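Long-range contact in PpBBE-like 1 D396N (Physcomitrella patens subsp. patens, PDB 6EO5), which oxidises cellobiose as a flavin-dependent berberine bridge enzyme-like oxidase of the VAO family: residues A[97-102]-A[207-212]. Residues are numbered along the deposited sequence; the frame is centred on the assembly and turned at random.
Sequences VDMEGF and IVTQFT. With FAD (flavin-adenine dinucleotide), chain C.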
ATOM      1  N   VAL A  97      14.567 -11.524   4.972  1.00 66.04           N
ATOM      2  CA  VAL A  97      15.527 -10.467   5.282  1.00 61.76           C
ATOM      3  C   VAL A  97      14.729  -9.281   5.821  1.00 61.46           C
ATOM      4  O   VAL A  97      14.321  -8.385   5.081  1.00 59.95           O
ATOM      5  CB  VAL A  97      16.356 -10.095   4.062  1.00 62.95           C
ATOM      6  CG1 VAL A  97      17.398  -9.033   4.429  1.00 61.31           C
ATOM      7  CG2 VAL A  97      16.990 -11.342   3.481  1.00 59.34           C
ATOM      8  N   ASP A  98      14.504  -9.274   7.132  1.00 60.57           N
ATOM      9  CA  ASP A  98      13.754  -8.209   7.787  1.00 63.92           C
ATOM     10  C   ASP A  98      14.613  -6.949   7.869  1.00 66.07           C
ATOM     11  O   ASP A  98      15.665  -6.949   8.514  1.00 65.71           O
ATOM     12  CB  ASP A  98      13.307  -8.673   9.171  1.00 65.21           C
ATOM     13  CG  ASP A  98      12.420  -7.665   9.875  1.00 71.00           C
ATOM     14  OD1 ASP A  98      12.765  -6.464   9.927  1.00 70.02           O
ATOM     15  OD2 ASP A  98      11.368  -8.083  10.392  1.00 70.21           O
ATOM     16  N   MET A  99      14.156  -5.871   7.231  1.00 65.60           N
ATOM     17  CA  MET A  99      14.935  -4.650   7.081  1.00 67.55           C
ATOM     18  C   MET A  99      14.703  -3.644   8.214  1.00 69.91           C
ATOM     19  O   MET A  99      14.946  -2.444   8.029  1.00 65.69           O
ATOM     20  CB  MET A  99      14.626  -4.009   5.728  1.00 64.68           C
ATOM     21  CG  MET A  99      15.048  -4.870   4.562  1.00 68.61           C
ATOM     22  SD  MET A  99      16.842  -5.045   4.482  1.00 72.70           S
ATOM     23  CE  MET A  99      17.301  -3.443   3.802  1.00 66.87           C
ATOM     24  N   GLU A 100      14.270  -4.120   9.384  1.00 69.22           N
ATOM     25  CA  GLU A 100      13.887  -3.249  10.489  1.00 67.81           C
ATOM     26  C   GLU A 100      15.010  -2.317  10.930  1.00 74.26           C
ATOM     27  O   GLU A 100      14.745  -1.247  11.491  1.00 72.65           O
ATOM     28  CB  GLU A 100      13.451  -4.133  11.644  1.00 74.46           C
ATOM     29  CG  GLU A 100      12.982  -3.467  12.889  1.00 80.75           C
ATOM     30  CD  GLU A 100      12.533  -4.511  13.887  1.00 94.69           C
ATOM     31  OE1 GLU A 100      13.213  -5.569  13.987  1.00 87.75           O
ATOM     32  OE2 GLU A 100      11.483  -4.291  14.532  1.00104.95           O
ATOM     33  N   GLY A 101      16.264  -2.706  10.699  1.00 74.08           N
ATOM     34  CA  GLY A 101      17.403  -1.928  11.131  1.00 64.85           C
ATOM     35  C   GLY A 101      17.779  -0.764  10.249  1.00 68.70           C
ATOM     36  O   GLY A 101      18.727  -0.040  10.564  1.00 72.96           O
ATOM     37  N   PHE A 102      17.067  -0.544   9.151  1.00 70.31           N
ATOM     38  CA  PHE A 102      17.383   0.542   8.223  1.00 71.25           C
ATOM     39  C   PHE A 102      16.416   1.693   8.485  1.00 75.53           C
ATOM     40  O   PHE A 102      15.368   1.805   7.843  1.00 74.65           O
ATOM     41  CB  PHE A 102      17.313   0.058   6.784  1.00 66.86           C
ATOM     42  CG  PHE A 102      18.468  -0.799   6.385  1.00 66.78           C
ATOM     43  CD1 PHE A 102      18.621  -2.067   6.918  1.00 69.51           C
ATOM     44  CD2 PHE A 102      19.402  -0.342   5.469  1.00 69.53           C
ATOM     45  CE1 PHE A 102      19.693  -2.869   6.549  1.00 70.15           C
ATOM     46  CE2 PHE A 102      20.479  -1.136   5.089  1.00 68.91           C
ATOM     47  CZ  PHE A 102      20.625  -2.399   5.634  1.00 70.66           C
ATOM     48  N   ILE A 207      16.835  -5.997  -3.052  1.00 63.19           N
ATOM     49  CA  ILE A 207      16.469  -5.543  -1.719  1.00 66.12           C
ATOM     50  C   ILE A 207      16.795  -4.058  -1.635  1.00 66.17           C
ATOM     51  O   ILE A 207      17.964  -3.679  -1.527  1.00 65.11           O
ATOM     52  CB  ILE A 207      17.197  -6.345  -0.637  1.00 63.08           C
ATOM     53  CG1 ILE A 207      16.843  -7.825  -0.790  1.00 60.66           C
ATOM     54  CG2 ILE A 207      16.853  -5.803   0.746  1.00 61.66           C
ATOM     55  CD1 ILE A 207      17.426  -8.712   0.243  1.00 63.59           C
ATOM     56  N   VAL A 208      15.763  -3.212  -1.696  1.00 66.37           N
ATOM     57  CA  VAL A 208      15.950  -1.776  -1.521  1.00 64.81           C
ATOM     58  C   VAL A 208      16.397  -1.504  -0.092  1.00 66.80           C
ATOM     59  O   VAL A 208      15.791  -1.993   0.869  1.00 66.98           O
ATOM     60  CB  VAL A 208      14.661  -1.009  -1.857  1.00 62.05           C
ATOM     61  CG1 VAL A 208      14.807   0.474  -1.482  1.00 60.26           C
ATOM     62  CG2 VAL A 208      14.330  -1.147  -3.334  1.00 58.19           C
ATOM     63  N   THR A 209      17.477  -0.738   0.055  1.00 65.32           N
ATOM     64  CA  THR A 209      17.983  -0.390   1.378  1.00 68.39           C
ATOM     65  C   THR A 209      17.615   1.020   1.808  1.00 68.48           C
ATOM     66  O   THR A 209      17.449   1.259   3.009  1.00 65.71           O
ATOM     67  CB  THR A 209      19.505  -0.546   1.435  1.00 65.17           C
ATOM     68  OG1 THR A 209      20.095   0.193   0.358  1.00 67.21           O
ATOM     69  CG2 THR A 209      19.888  -2.017   1.332  1.00 66.07           C
ATOM     70  N   GLN A 210      17.471   1.958   0.871  1.00 67.86           N
ATOM     71  CA  GLN A 210      16.989   3.275   1.250  1.00 67.94           C
ATOM     72  C   GLN A 210      16.268   3.942   0.086  1.00 66.43           C
ATOM     73  O   GLN A 210      16.485   3.617  -1.086  1.00 62.60           O
ATOM     74  CB  GLN A 210      18.124   4.167   1.762  1.00 68.13           C
ATOM     75  CG  GLN A 210      19.090   4.672   0.713  1.00 71.99           C
ATOM     76  CD  GLN A 210      19.929   5.820   1.243  1.00 74.63           C
ATOM     77  OE1 GLN A 210      20.199   5.901   2.447  1.00 72.15           O
ATOM     78  NE2 GLN A 210      20.327   6.727   0.354  1.00 75.62           N
ATOM     79  N   PHE A 211      15.393   4.878   0.443  1.00 61.65           N
ATOM     80  CA  PHE A 211      14.652   5.714  -0.484  1.00 62.95           C
ATOM     81  C   PHE A 211      15.085   7.169  -0.351  1.00 64.50           C
ATOM     82  O   PHE A 211      15.475   7.625   0.729  1.00 65.05           O
ATOM     83  CB  PHE A 211      13.149   5.651  -0.207  1.00 62.41           C
ATOM     84  CG  PHE A 211      12.517   4.349  -0.527  1.00 58.01           C
ATOM     85  CD1 PHE A 211      12.003   4.115  -1.792  1.00 59.74           C
ATOM     86  CD2 PHE A 211      12.391   3.369   0.441  1.00 59.92           C
ATOM     87  CE1 PHE A 211      11.402   2.920  -2.102  1.00 55.30           C
ATOM     88  CE2 PHE A 211      11.784   2.155   0.142  1.00 61.22           C
ATOM     89  CZ  PHE A 211      11.288   1.932  -1.133  1.00 56.47           C
ATOM     90  N   THR A 212      14.974   7.912  -1.447  1.00 62.66           N
ATOM     91  CA  THR A 212      15.020   9.369  -1.409  1.00 67.31           C
ATOM     92  C   THR A 212      13.709   9.896  -1.971  1.00 65.72           C
ATOM     93  O   THR A 212      13.398   9.653  -3.143  1.00 65.59           O
ATOM     94  CB  THR A 212      16.197   9.934  -2.205  1.00 66.04           C
ATOM     95  OG1 THR A 212      17.420   9.427  -1.665  1.00 69.08           O
ATOM     96  CG2 THR A 212      16.207  11.439  -2.094  1.00 59.21           C
TER
HETATM   97  PA  FAD C 601       5.629  -6.162   3.374  1.00 59.67           P
HETATM   98  O1A FAD C 601       4.756  -7.390   3.576  1.00 53.70           O
HETATM   99  O2A FAD C 601       6.818  -6.159   4.301  1.00 58.80           O
HETATM  100  O5B FAD C 601       6.098  -5.942   1.845  1.00 57.32           O
HETATM  101  C5B FAD C 601       5.225  -6.180   0.762  1.00 58.34           C
HETATM  102  C4B FAD C 601       6.002  -6.619  -0.474  1.00 56.92           C
HETATM  103  O4B FAD C 601       7.067  -5.721  -0.726  1.00 59.84           O
HETATM  104  C3B FAD C 601       6.626  -7.992  -0.300  1.00 58.39           C
HETATM  105  O3B FAD C 601       6.678  -8.622  -1.561  1.00 60.19           O
HETATM  106  C2B FAD C 601       8.028  -7.668   0.142  1.00 58.68           C
HETATM  107  O2B FAD C 601       8.926  -8.708  -0.155  1.00 61.00           O
HETATM  108  C1B FAD C 601       8.316  -6.389  -0.635  1.00 62.56           C
HETATM  109  N9A FAD C 601       9.345  -5.601   0.080  1.00 62.86           N
HETATM  110  C8A FAD C 601       9.313  -5.207   1.396  1.00 62.51           C
HETATM  111  N7A FAD C 601      10.445  -4.526   1.676  1.00 61.95           N
HETATM  112  C5A FAD C 601      11.204  -4.481   0.560  1.00 59.10           C
HETATM  113  C6A FAD C 601      12.444  -3.927   0.304  1.00 61.67           C
HETATM  114  N6A FAD C 601      13.095  -3.291   1.272  1.00 63.21           N
HETATM  115  N1A FAD C 601      12.993  -4.034  -0.956  1.00 62.62           N
HETATM  116  C2A FAD C 601      12.310  -4.705  -1.944  1.00 59.17           C
HETATM  117  N3A FAD C 601      11.076  -5.264  -1.686  1.00 61.34           N
HETATM  118  C4A FAD C 601      10.532  -5.156  -0.449  1.00 61.90           C
HETATM  119  N1  FAD C 601      -2.218   0.700   0.874  1.00 57.61           N
HETATM  120  C2  FAD C 601      -2.370   2.013   0.414  1.00 62.28           C
HETATM  121  O2  FAD C 601      -1.986   2.377  -0.717  1.00 55.17           O
HETATM  122  N3  FAD C 601      -2.954   2.950   1.249  1.00 63.86           N
HETATM  123  C4  FAD C 601      -3.388   2.596   2.509  1.00 61.41           C
HETATM  124  O4  FAD C 601      -3.890   3.451   3.233  1.00 65.96           O
HETATM  125  C4X FAD C 601      -3.241   1.294   2.964  1.00 62.15           C
HETATM  126  N5  FAD C 601      -3.635   0.961   4.243  1.00 61.75           N
HETATM  127  C5X FAD C 601      -3.206  -0.225   4.807  1.00 60.76           C
HETATM  128  C6  FAD C 601      -3.491  -0.487   6.143  1.00 59.00           C
HETATM  129  C7  FAD C 601      -2.980  -1.613   6.808  1.00 60.59           C
HETATM  130  C7M FAD C 601      -3.300  -1.853   8.267  1.00 55.46           C
HETATM  131  C8  FAD C 601      -2.250  -2.555   6.053  1.00 55.80           C
HETATM  132  C8M FAD C 601      -1.767  -3.853   6.672  1.00 54.87           C
HETATM  133  C9  FAD C 601      -2.050  -2.318   4.680  1.00 58.48           C
HETATM  134  C9A FAD C 601      -2.501  -1.149   4.040  1.00 60.98           C
HETATM  135  N10 FAD C 601      -2.351  -0.906   2.668  1.00 59.23           N
HETATM  136  C10 FAD C 601      -2.614   0.350   2.157  1.00 58.15           C
HETATM  137  C1' FAD C 601      -1.643  -1.869   1.774  1.00 56.75           C
HETATM  138  C2' FAD C 601      -0.150  -1.554   1.789  1.00 58.43           C
HETATM  139  O2' FAD C 601       0.186  -0.452   0.977  1.00 56.72           O
HETATM  140  C3' FAD C 601       0.602  -2.770   1.298  1.00 54.81           C
HETATM  141  O3' FAD C 601       0.265  -3.817   2.176  1.00 55.42           O
HETATM  142  C4' FAD C 601       2.102  -2.491   1.285  1.00 56.12           C
HETATM  143  O4' FAD C 601       2.691  -3.240   0.240  1.00 52.97           O
HETATM  144  C5' FAD C 601       2.726  -2.820   2.640  1.00 53.17           C
HETATM  145  O5' FAD C 601       4.133  -2.701   2.651  1.00 53.90           O
HETATM  146  P   FAD C 601       4.951  -3.388   3.865  1.00 57.10           P
HETATM  147  O1P FAD C 601       6.412  -3.018   3.758  1.00 60.40           O
HETATM  148  O2P FAD C 601       4.379  -3.088   5.224  1.00 59.87           O
HETATM  149  O3P FAD C 601       4.615  -4.949   3.664  1.00 62.08           O
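Met99 reaches across to Ile207, Val208 and Thr209. Its CB points toward strand 207-217. CG passes near the adenine amino nitrogen of FAD, with 4.1 Å between Met99 CG and FAD N6A. The bend at chi2 (-66°) places Met99 SD beside the branch methyl of Ile207, 3.8 Å from Ile207 CG2. The bend at chi3 (-77°) brings the terminal CE close to Val208 O and Thr209 CG2. The same methyl lies over the centre of one face of the Phe102 ring, so the two ends of the type I turn Met99-Phe102 pack on each other.

Phe102 brings CD2 and CE2 to Thr209. Phe102 CE2 is 3.8 Å from Thr209 CB, and Thr209 O approaches the ring obliquely. Thr209 OG1 is hydrogen-bonded to Gln174 O, and Thr209 CG2 meets Met99 CE and Phe102 CE2. At the other end, Val97 CG1 and CG2 each lie 4.2 Å from Ile207 CD1. Helix 57-70 also packs here, through Ala63 on Val97 and Val60 on both Phe102 and Ile207.

No hydrogen bond joins the two segments. The adenine is instead held by the backbone of Val208. Val208 N donates to FAD N1A at 3.0 Å, and FAD N6A donates almost straight to Val208 O (175°). The two bonds take up the N1-N6 (Watson-Crick) edge of the adenine. Phe102 N donates to Met99 O and closes the type I turn. Just before it, Asp98 OD1 accepts from Glu100 N in an Asx turn, while Asp98 OD2 forms a salt bridge with Arg77. The contact joins the two beta sheets of the FAD-binding domain beside the adenine pocket, in the fold of VAO-type flavoenzymes.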